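Local structure of Alr4995 protein (Nostoc sp., 6LRF) at residues B[15-20]-B[256-261]; B[396-401]-B[441-446]; B[496-501]-B[678-683]. The protein acts as a bifunctional enzyme, an arginine dihydrolase that probably yields ornithine and an ornithine cyclodeaminase that probably turns it into proline. All blocks are in the same frame, centred on the assembly; numbering follows the deposited sequence.

Contact 1: B[15-20]-B[256-261]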
# COMPACT_ATOMS: atom_id res chain seq x y z
N TYR B 15 -19.22 6.30 -51.58
CA TYR B 15 -18.45 6.10 -50.37
C TYR B 15 -18.97 7.05 -49.29
O TYR B 15 -19.36 8.18 -49.57
CB TYR B 15 -16.96 6.32 -50.62
CG TYR B 15 -16.10 6.31 -49.37
CD1 TYR B 15 -15.83 5.13 -48.69
CD2 TYR B 15 -15.55 7.49 -48.88
CE1 TYR B 15 -15.03 5.12 -47.55
CE2 TYR B 15 -14.75 7.50 -47.74
CZ TYR B 15 -14.50 6.31 -47.08
OH TYR B 15 -13.70 6.32 -45.95
N ASP B 16 -18.95 6.55 -48.07
CA ASP B 16 -19.45 7.26 -46.91
C ASP B 16 -19.01 6.46 -45.69
O ASP B 16 -18.51 5.33 -45.84
CB ASP B 16 -20.98 7.40 -46.97
CG ASP B 16 -21.54 8.39 -45.95
OD1 ASP B 16 -20.87 9.42 -45.67
OD2 ASP B 16 -22.66 8.15 -45.45
N VAL B 17 -19.15 7.02 -44.50
CA VAL B 17 -19.08 6.20 -43.30
C VAL B 17 -20.52 6.05 -42.78
O VAL B 17 -21.04 6.92 -42.08
CB VAL B 17 -18.14 6.80 -42.25
CG1 VAL B 17 -18.07 5.91 -41.02
CG2 VAL B 17 -16.74 6.98 -42.84
N ASP B 18 -21.17 4.96 -43.19
CA ASP B 18 -22.57 4.69 -42.86
C ASP B 18 -22.79 4.13 -41.46
O ASP B 18 -23.84 4.33 -40.85
CB ASP B 18 -23.16 3.68 -43.85
CG ASP B 18 -23.39 4.27 -45.23
OD1 ASP B 18 -23.56 5.51 -45.34
OD2 ASP B 18 -23.43 3.48 -46.21
N TYR B 19 -21.79 3.39 -40.97
CA TYR B 19 -21.91 2.57 -39.77
C TYR B 19 -20.56 2.49 -39.10
O TYR B 19 -19.63 3.19 -39.50
CB TYR B 19 -22.41 1.17 -40.13
CG TYR B 19 -21.81 0.64 -41.43
CD1 TYR B 19 -20.48 0.21 -41.49
CD2 TYR B 19 -22.56 0.59 -42.59
CE1 TYR B 19 -19.94 -0.25 -42.67
CE2 TYR B 19 -22.03 0.12 -43.78
CZ TYR B 19 -20.71 -0.30 -43.81
OH TYR B 19 -20.18 -0.76 -44.99
N VAL B 20 -20.45 1.64 -38.08
CA VAL B 20 -19.16 1.39 -37.42
C VAL B 20 -18.95 -0.13 -37.25
O VAL B 20 -19.76 -0.83 -36.63
CB VAL B 20 -19.06 2.11 -36.03
CG1 VAL B 20 -17.64 2.02 -35.47
CG2 VAL B 20 -19.48 3.58 -36.14
N LEU B 256 -8.82 6.95 -44.44
CA LEU B 256 -8.34 6.58 -43.10
C LEU B 256 -9.49 6.69 -42.11
O LEU B 256 -9.43 6.08 -41.04
CB LEU B 256 -7.17 7.46 -42.66
CG LEU B 256 -5.77 6.83 -42.66
CD1 LEU B 256 -5.21 6.75 -44.06
CD2 LEU B 256 -4.80 7.56 -41.72
N LYS B 257 -10.53 7.44 -42.47
CA LYS B 257 -11.73 7.58 -41.64
C LYS B 257 -12.57 6.31 -41.57
O LYS B 257 -13.31 6.11 -40.60
CB LYS B 257 -12.61 8.72 -42.16
CG LYS B 257 -11.98 10.10 -42.09
CD LYS B 257 -12.97 11.15 -42.58
CE LYS B 257 -12.41 12.55 -42.46
NZ LYS B 257 -13.47 13.58 -42.72
N ALA B 258 -12.49 5.47 -42.60
CA ALA B 258 -13.19 4.19 -42.60
C ALA B 258 -12.25 3.05 -42.23
O ALA B 258 -12.65 1.89 -42.18
CB ALA B 258 -13.83 3.93 -43.95
N GLY B 259 -10.99 3.38 -41.99
CA GLY B 259 -10.01 2.41 -41.54
C GLY B 259 -9.23 1.73 -42.65
O GLY B 259 -8.73 0.61 -42.46
N GLY B 260 -9.10 2.40 -43.80
CA GLY B 260 -8.31 1.88 -44.90
C GLY B 260 -7.48 2.93 -45.62
O GLY B 260 -7.73 4.12 -45.49
N ALA B 261 -6.46 2.50 -46.35
CA ALA B 261 -5.64 3.43 -47.13
C ALA B 261 -5.28 2.84 -48.49
O ALA B 261 -6.11 2.17 -49.11
CB ALA B 261 -4.37 3.82 -46.36

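Contact 2: B[396-401]-B[441-446]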
# COMPACT_ATOMS: atom_id res chain seq x y z
N TRP B 396 -3.63 -46.97 -18.31
CA TRP B 396 -3.50 -45.72 -17.56
C TRP B 396 -2.86 -45.95 -16.19
O TRP B 396 -3.32 -46.77 -15.41
CB TRP B 396 -4.85 -45.03 -17.39
CG TRP B 396 -5.39 -44.47 -18.66
CD1 TRP B 396 -6.30 -45.06 -19.49
CD2 TRP B 396 -5.07 -43.21 -19.25
NE1 TRP B 396 -6.55 -44.25 -20.57
CE2 TRP B 396 -5.80 -43.11 -20.45
CE3 TRP B 396 -4.22 -42.15 -18.89
CZ2 TRP B 396 -5.74 -41.99 -21.27
CZ3 TRP B 396 -4.14 -41.04 -19.71
CH2 TRP B 396 -4.90 -40.97 -20.89
N ILE B 397 -1.79 -45.20 -15.93
CA ILE B 397 -0.89 -45.36 -14.79
C ILE B 397 -0.83 -44.08 -13.96
O ILE B 397 -0.60 -43.00 -14.51
CB ILE B 397 0.55 -45.70 -15.25
CG1 ILE B 397 0.55 -46.92 -16.18
CG2 ILE B 397 1.47 -45.88 -14.07
CD1 ILE B 397 -0.13 -48.13 -15.58
N LYS B 398 -0.99 -44.20 -12.64
CA LYS B 398 -0.92 -43.03 -11.76
C LYS B 398 0.52 -42.51 -11.56
O LYS B 398 1.43 -43.29 -11.29
CB LYS B 398 -1.56 -43.37 -10.40
CG LYS B 398 -1.34 -42.34 -9.30
CD LYS B 398 -2.41 -41.24 -9.29
CE LYS B 398 -2.08 -40.16 -8.25
NZ LYS B 398 -3.00 -40.18 -7.06
N VAL B 399 0.71 -41.20 -11.73
CA VAL B 399 2.04 -40.60 -11.55
C VAL B 399 2.30 -40.39 -10.04
O VAL B 399 1.45 -39.83 -9.34
CB VAL B 399 2.17 -39.24 -12.32
CG1 VAL B 399 3.55 -38.61 -12.09
CG2 VAL B 399 1.89 -39.43 -13.81
N GLU B 400 3.47 -40.83 -9.58
CA GLU B 400 3.88 -40.69 -8.18
C GLU B 400 4.78 -39.47 -7.95
O GLU B 400 5.43 -38.97 -8.88
CB GLU B 400 4.62 -41.95 -7.71
CG GLU B 400 3.71 -43.16 -7.59
CD GLU B 400 4.47 -44.41 -7.15
OE1 GLU B 400 5.66 -44.28 -6.77
OE2 GLU B 400 3.87 -45.51 -7.19
N ASN B 401 4.81 -39.01 -6.69
CA ASN B 401 5.62 -37.87 -6.27
C ASN B 401 5.27 -36.59 -7.01
O ASN B 401 6.15 -35.79 -7.34
CB ASN B 401 7.12 -38.16 -6.43
CG ASN B 401 7.54 -39.40 -5.67
OD1 ASN B 401 8.28 -40.23 -6.18
ND2 ASN B 401 7.05 -39.54 -4.43
N ARG B 441 -3.93 -37.48 -18.63
CA ARG B 441 -5.16 -36.90 -18.12
C ARG B 441 -5.00 -36.56 -16.65
O ARG B 441 -4.15 -37.13 -15.95
CB ARG B 441 -6.35 -37.85 -18.34
CG ARG B 441 -6.27 -39.13 -17.53
CD ARG B 441 -7.35 -40.10 -18.00
NE ARG B 441 -7.38 -41.33 -17.21
CZ ARG B 441 -8.05 -42.42 -17.56
NH1 ARG B 441 -8.03 -43.49 -16.79
NH2 ARG B 441 -8.74 -42.44 -18.69
N THR B 442 -5.81 -35.62 -16.18
CA THR B 442 -5.83 -35.28 -14.77
C THR B 442 -6.91 -36.10 -14.07
O THR B 442 -7.82 -36.60 -14.73
CB THR B 442 -6.11 -33.79 -14.55
OG1 THR B 442 -5.84 -33.45 -13.19
CG2 THR B 442 -7.57 -33.49 -14.85
N ILE B 443 -6.82 -36.26 -12.76
CA ILE B 443 -7.91 -36.90 -12.04
C ILE B 443 -8.29 -36.05 -10.83
O ILE B 443 -8.43 -36.55 -9.73
CB ILE B 443 -7.56 -38.35 -11.61
CG1 ILE B 443 -6.13 -38.45 -11.06
CG2 ILE B 443 -7.72 -39.29 -12.79
CD1 ILE B 443 -5.72 -39.85 -10.63
N ARG B 444 -8.44 -34.76 -11.07
CA ARG B 444 -9.01 -33.87 -10.06
C ARG B 444 -10.47 -34.24 -9.79
O ARG B 444 -11.25 -34.46 -10.73
CB ARG B 444 -8.93 -32.41 -10.50
CG ARG B 444 -7.58 -31.99 -11.00
CD ARG B 444 -7.66 -30.62 -11.64
NE ARG B 444 -8.22 -29.61 -10.74
CZ ARG B 444 -8.26 -28.31 -11.02
NH1 ARG B 444 -7.79 -27.85 -12.17
NH2 ARG B 444 -8.78 -27.47 -10.14
N LYS B 445 -10.82 -34.33 -8.51
CA LYS B 445 -12.20 -34.64 -8.12
C LYS B 445 -13.13 -33.49 -8.53
O LYS B 445 -12.66 -32.38 -8.79
CB LYS B 445 -12.28 -34.92 -6.61
CG LYS B 445 -11.48 -36.14 -6.12
CD LYS B 445 -11.34 -37.23 -7.21
CE LYS B 445 -11.32 -38.65 -6.64
NZ LYS B 445 -12.65 -39.11 -6.12
N THR B 446 -14.43 -33.78 -8.60
CA THR B 446 -15.41 -32.84 -9.15
C THR B 446 -15.32 -31.43 -8.56
O THR B 446 -15.20 -30.45 -9.29
CB THR B 446 -16.86 -33.35 -8.93
OG1 THR B 446 -16.93 -34.75 -9.21
CG2 THR B 446 -17.82 -32.59 -9.85

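Contact 3: B[496-501]-B[678-683]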
# COMPACT_ATOMS: atom_id res chain seq x y z
N GLY B 496 16.45 -7.62 -10.04
CA GLY B 496 15.51 -8.72 -9.89
C GLY B 496 14.56 -8.79 -11.07
O GLY B 496 14.53 -7.87 -11.90
N PRO B 497 13.76 -9.86 -11.15
CA PRO B 497 12.87 -10.15 -12.30
C PRO B 497 11.91 -9.02 -12.65
O PRO B 497 11.58 -8.85 -13.82
CB PRO B 497 12.08 -11.38 -11.84
CG PRO B 497 12.91 -12.01 -10.82
CD PRO B 497 13.64 -10.90 -10.11
N VAL B 498 11.50 -8.23 -11.67
CA VAL B 498 10.60 -7.11 -11.93
C VAL B 498 11.20 -6.13 -12.93
O VAL B 498 10.47 -5.39 -13.62
CB VAL B 498 10.21 -6.42 -10.61
CG1 VAL B 498 9.51 -5.11 -10.86
CG2 VAL B 498 9.30 -7.34 -9.82
N VAL B 499 12.52 -6.14 -13.07
CA VAL B 499 13.16 -5.36 -14.13
C VAL B 499 12.67 -5.81 -15.52
O VAL B 499 12.36 -4.99 -16.39
CB VAL B 499 14.70 -5.48 -14.08
CG1 VAL B 499 15.34 -4.78 -15.30
CG2 VAL B 499 15.24 -4.90 -12.77
N ILE B 500 12.60 -7.13 -15.73
CA ILE B 500 12.14 -7.67 -17.01
C ILE B 500 10.65 -7.41 -17.20
O ILE B 500 10.23 -6.90 -18.22
CB ILE B 500 12.41 -9.18 -17.09
CG1 ILE B 500 13.90 -9.45 -16.84
CG2 ILE B 500 12.00 -9.71 -18.43
CD1 ILE B 500 14.80 -8.64 -17.77
N HIS B 501 9.87 -7.75 -16.18
CA HIS B 501 8.42 -7.57 -16.21
C HIS B 501 7.93 -6.16 -16.55
O HIS B 501 6.88 -6.00 -17.16
CB HIS B 501 7.83 -7.99 -14.87
CG HIS B 501 8.10 -9.42 -14.53
ND1 HIS B 501 8.10 -9.90 -13.24
CD2 HIS B 501 8.39 -10.48 -15.33
CE1 HIS B 501 8.36 -11.20 -13.26
NE2 HIS B 501 8.55 -11.57 -14.51
N THR B 678 8.91 3.45 -7.07
CA THR B 678 8.39 3.65 -8.40
C THR B 678 8.56 2.39 -9.24
O THR B 678 9.15 1.40 -8.80
CB THR B 678 9.08 4.87 -9.08
OG1 THR B 678 8.31 5.32 -10.20
CG2 THR B 678 10.50 4.53 -9.52
N ASP B 679 7.99 2.42 -10.43
CA ASP B 679 8.17 1.37 -11.42
C ASP B 679 9.62 1.41 -11.90
O ASP B 679 10.07 2.45 -12.38
CB ASP B 679 7.20 1.58 -12.58
CG ASP B 679 7.34 0.54 -13.67
OD1 ASP B 679 8.43 0.48 -14.30
OD2 ASP B 679 6.36 -0.19 -13.93
N VAL B 680 10.33 0.28 -11.79
CA VAL B 680 11.76 0.30 -12.10
C VAL B 680 11.98 0.43 -13.61
O VAL B 680 13.00 0.97 -14.06
CB VAL B 680 12.48 -0.96 -11.54
CG1 VAL B 680 12.05 -2.21 -12.28
CG2 VAL B 680 13.98 -0.80 -11.64
N GLY B 681 11.02 -0.05 -14.40
CA GLY B 681 11.09 0.14 -15.84
C GLY B 681 10.91 1.61 -16.19
O GLY B 681 11.60 2.14 -17.06
N LEU B 682 9.98 2.26 -15.50
CA LEU B 682 9.84 3.71 -15.63
C LEU B 682 11.17 4.38 -15.30
O LEU B 682 11.67 5.22 -16.07
CB LEU B 682 8.73 4.24 -14.71
CG LEU B 682 8.63 5.78 -14.68
CD1 LEU B 682 8.48 6.35 -16.10
CD2 LEU B 682 7.48 6.24 -13.82
N PHE B 683 11.75 3.99 -14.16
CA PHE B 683 13.02 4.55 -13.70
C PHE B 683 14.10 4.39 -14.75
O PHE B 683 14.80 5.35 -15.09
CB PHE B 683 13.46 3.90 -12.37
CG PHE B 683 14.77 4.42 -11.85
CD1 PHE B 683 14.80 5.50 -10.98
CD2 PHE B 683 15.98 3.84 -12.23
CE1 PHE B 683 16.01 5.99 -10.50
CE2 PHE B 683 17.19 4.33 -11.75
CZ PHE B 683 17.20 5.40 -10.88

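Contact 1: B[15-20]-B[256-261]
Tyr15 and Val17 close over Ala258 just where helix 253-256 ends in a Schellman motif, in the N-terminal domain that belongs to the GME group of guanidine-modifying enzymes. The backbone evidence for the motif is clear: Gly259 takes a positive phi of 92°, and Gly260 N returns to Phe255 O. A weaker bond joins Gly259 N to Leu256 O at 3.3 Å. A side chain at Gly259 would be jammed against the carbonyl oxygen of Ala258, so its absence allows the chain to turn here.

The apolar part of the contact is small, with 149 Å² buried over both segments, and it centres mainly on the methyl of Ala258. Ala258 CB lies at the edge of the Tyr15 ring and near its plane, 4.0 Å from CE1. The phenol oxygen is tighter still, with Tyr15 OH 3.1 Å from Ala258 CB. With chi1 at 172°, the tyrosine CG stands opposite its own amide nitrogen, which carries the ring toward 256-261 until its hydroxyl end arrives at the helix terminus.

Polar groups tie the same end down. Tyr15 OH donates to Glu254 O, a carbonyl of the last helical turn, so the buried hydroxyl has a partner although Ala258 CB crowds it. Lys257 runs out fully extended, its far end leading away from 15-20, and NZ forms a salt bridge with Glu254 and a hydrogen bond to Lys31 O.

Val17, its backbone bonded to His30, adds to the apolar side. One branch does the work: Val17 CG2 is 4.4 Å from Ala258 CB and 4.2 Å from Lys257 O.

Contact 2: B[396-401]-B[441-446]
Arg441 lies flat on the indole of Trp396, a cation-pi stack whose planes are only 7° apart. Followed outward, the arginine meets the ring from the benzo end to the pyrrole end. CB only grazes it, whereas Arg441 CG comes 3.6 Å from Trp396 CZ3. CD sits over the six-membered ring as a CH-pi contact, 3.7 Å from its centroid. NE then passes over the ring beside the fusion, 3.6 Å from Trp396 CD2 and close to CE3. Arg441 CZ stands 3.5 Å above the centroid of the five-membered ring and just 9° off its normal, which places the charge squarely over the pi face. At the tip the nitrogens diverge: NH1 lies 3.4 Å from Trp396 CG, and NH2 lies 3.4 Å over Trp396 NE1, a stacking distance between two donors. The chain is straight from CG to NE, which lets it span both rings.

Outside acids fix the two groups: Glu389 makes a salt bridge with Arg441 NE, and Glu362 accepts from Trp396 NE1. Were the indole reduced to an alanine, the guanidinium would probably lose the flat surface that holds its plane and be freer to turn about its bond to Glu389. Further along, Lys398 CD touches Ile443 CD1 at 3.8 Å.

The pairs reach across an intervening strand. In the mixed sheet, strand 388-392 lies between 395-400 and 440-442, which explains the 9.0 Å between Trp396 CA and Arg441 CA. Glu389 belongs to that middle strand; after Thr442 the chain leaves the sheet's edge, through Ile443, for helix 446-449.

Contact 3: B[496-501]-B[678-683]
Hydrophobic packing of Val680 against Val498 and Val499 joins the first turns of two helices in the Rossmann fold of the C-terminal region. Both helices follow strands of its six-stranded parallel sheet: helix 498-501 comes after 491-495, an inner strand, and helix 680-694 after 673-677, the outermost at one side. The strand order 3-2-1-4-5-6 is the classical Rossmann one, and the contact therefore lies at the carboxyl ends of the strands, the side where such folds generally bind dinucleotides.

The geometry supports packing as the whole of the interaction. A single methyl, Val680 CG1, makes the approach, and 119 Å² is buried in all. It lies 3.8 Å from Val499 CA and equally far from Val498 O, so it rests on helix backbone as much as on side chains. The side chains come slightly less near, with Val498 CG1 4.1 Å from Val680 CG1 and Val499 CG2 at 4.2 Å from that same methyl. A chi1 of 69° sets CG1 of Val680 between its own amide nitrogen and carbonyl carbon, from where it faces the other helix.

Thr502 touches Val680 while its OG1 is hydrogen-bonded to Val498 O; Val655 of strand 651-656 also packs on Val680. The backbones come near as well, Val499 CA and Gly681 CA being 6.1 Å apart. At Gly681 a beta carbon would be crowded by the Asp679 carboxylate rather than by the opposite helix.

Asp679 is the N-cap residue of its helix and also reaches the second subunit, where OD2 accepts from Glu467 N of that chain. Its other oxygen, OD1, receives Leu682 N at 2.6 Å, on its anti side and 34° out of the carboxylate plane.

How the contacts relate
Contacts 1 and 3 are buried, whereas contact 2 is at the surface, and their chemistry differs. Both buried contacts rest on single methyl groups beside helix ends: a helix finishes at contact 1, and two begin at contact 3. Contact 2 instead stacks a charged group on an aromatic one across a strand. No secondary-structure element is shared. Contact 1 joins two loops of the GME-type region, contact 2 two strands of one mixed sheet, and contact 3 two helices of the Rossmann region, beside a subunit interface. Their centres are 39 to 55 Å apart, with contacts 1 and 2 on opposite sides of the chain's centre.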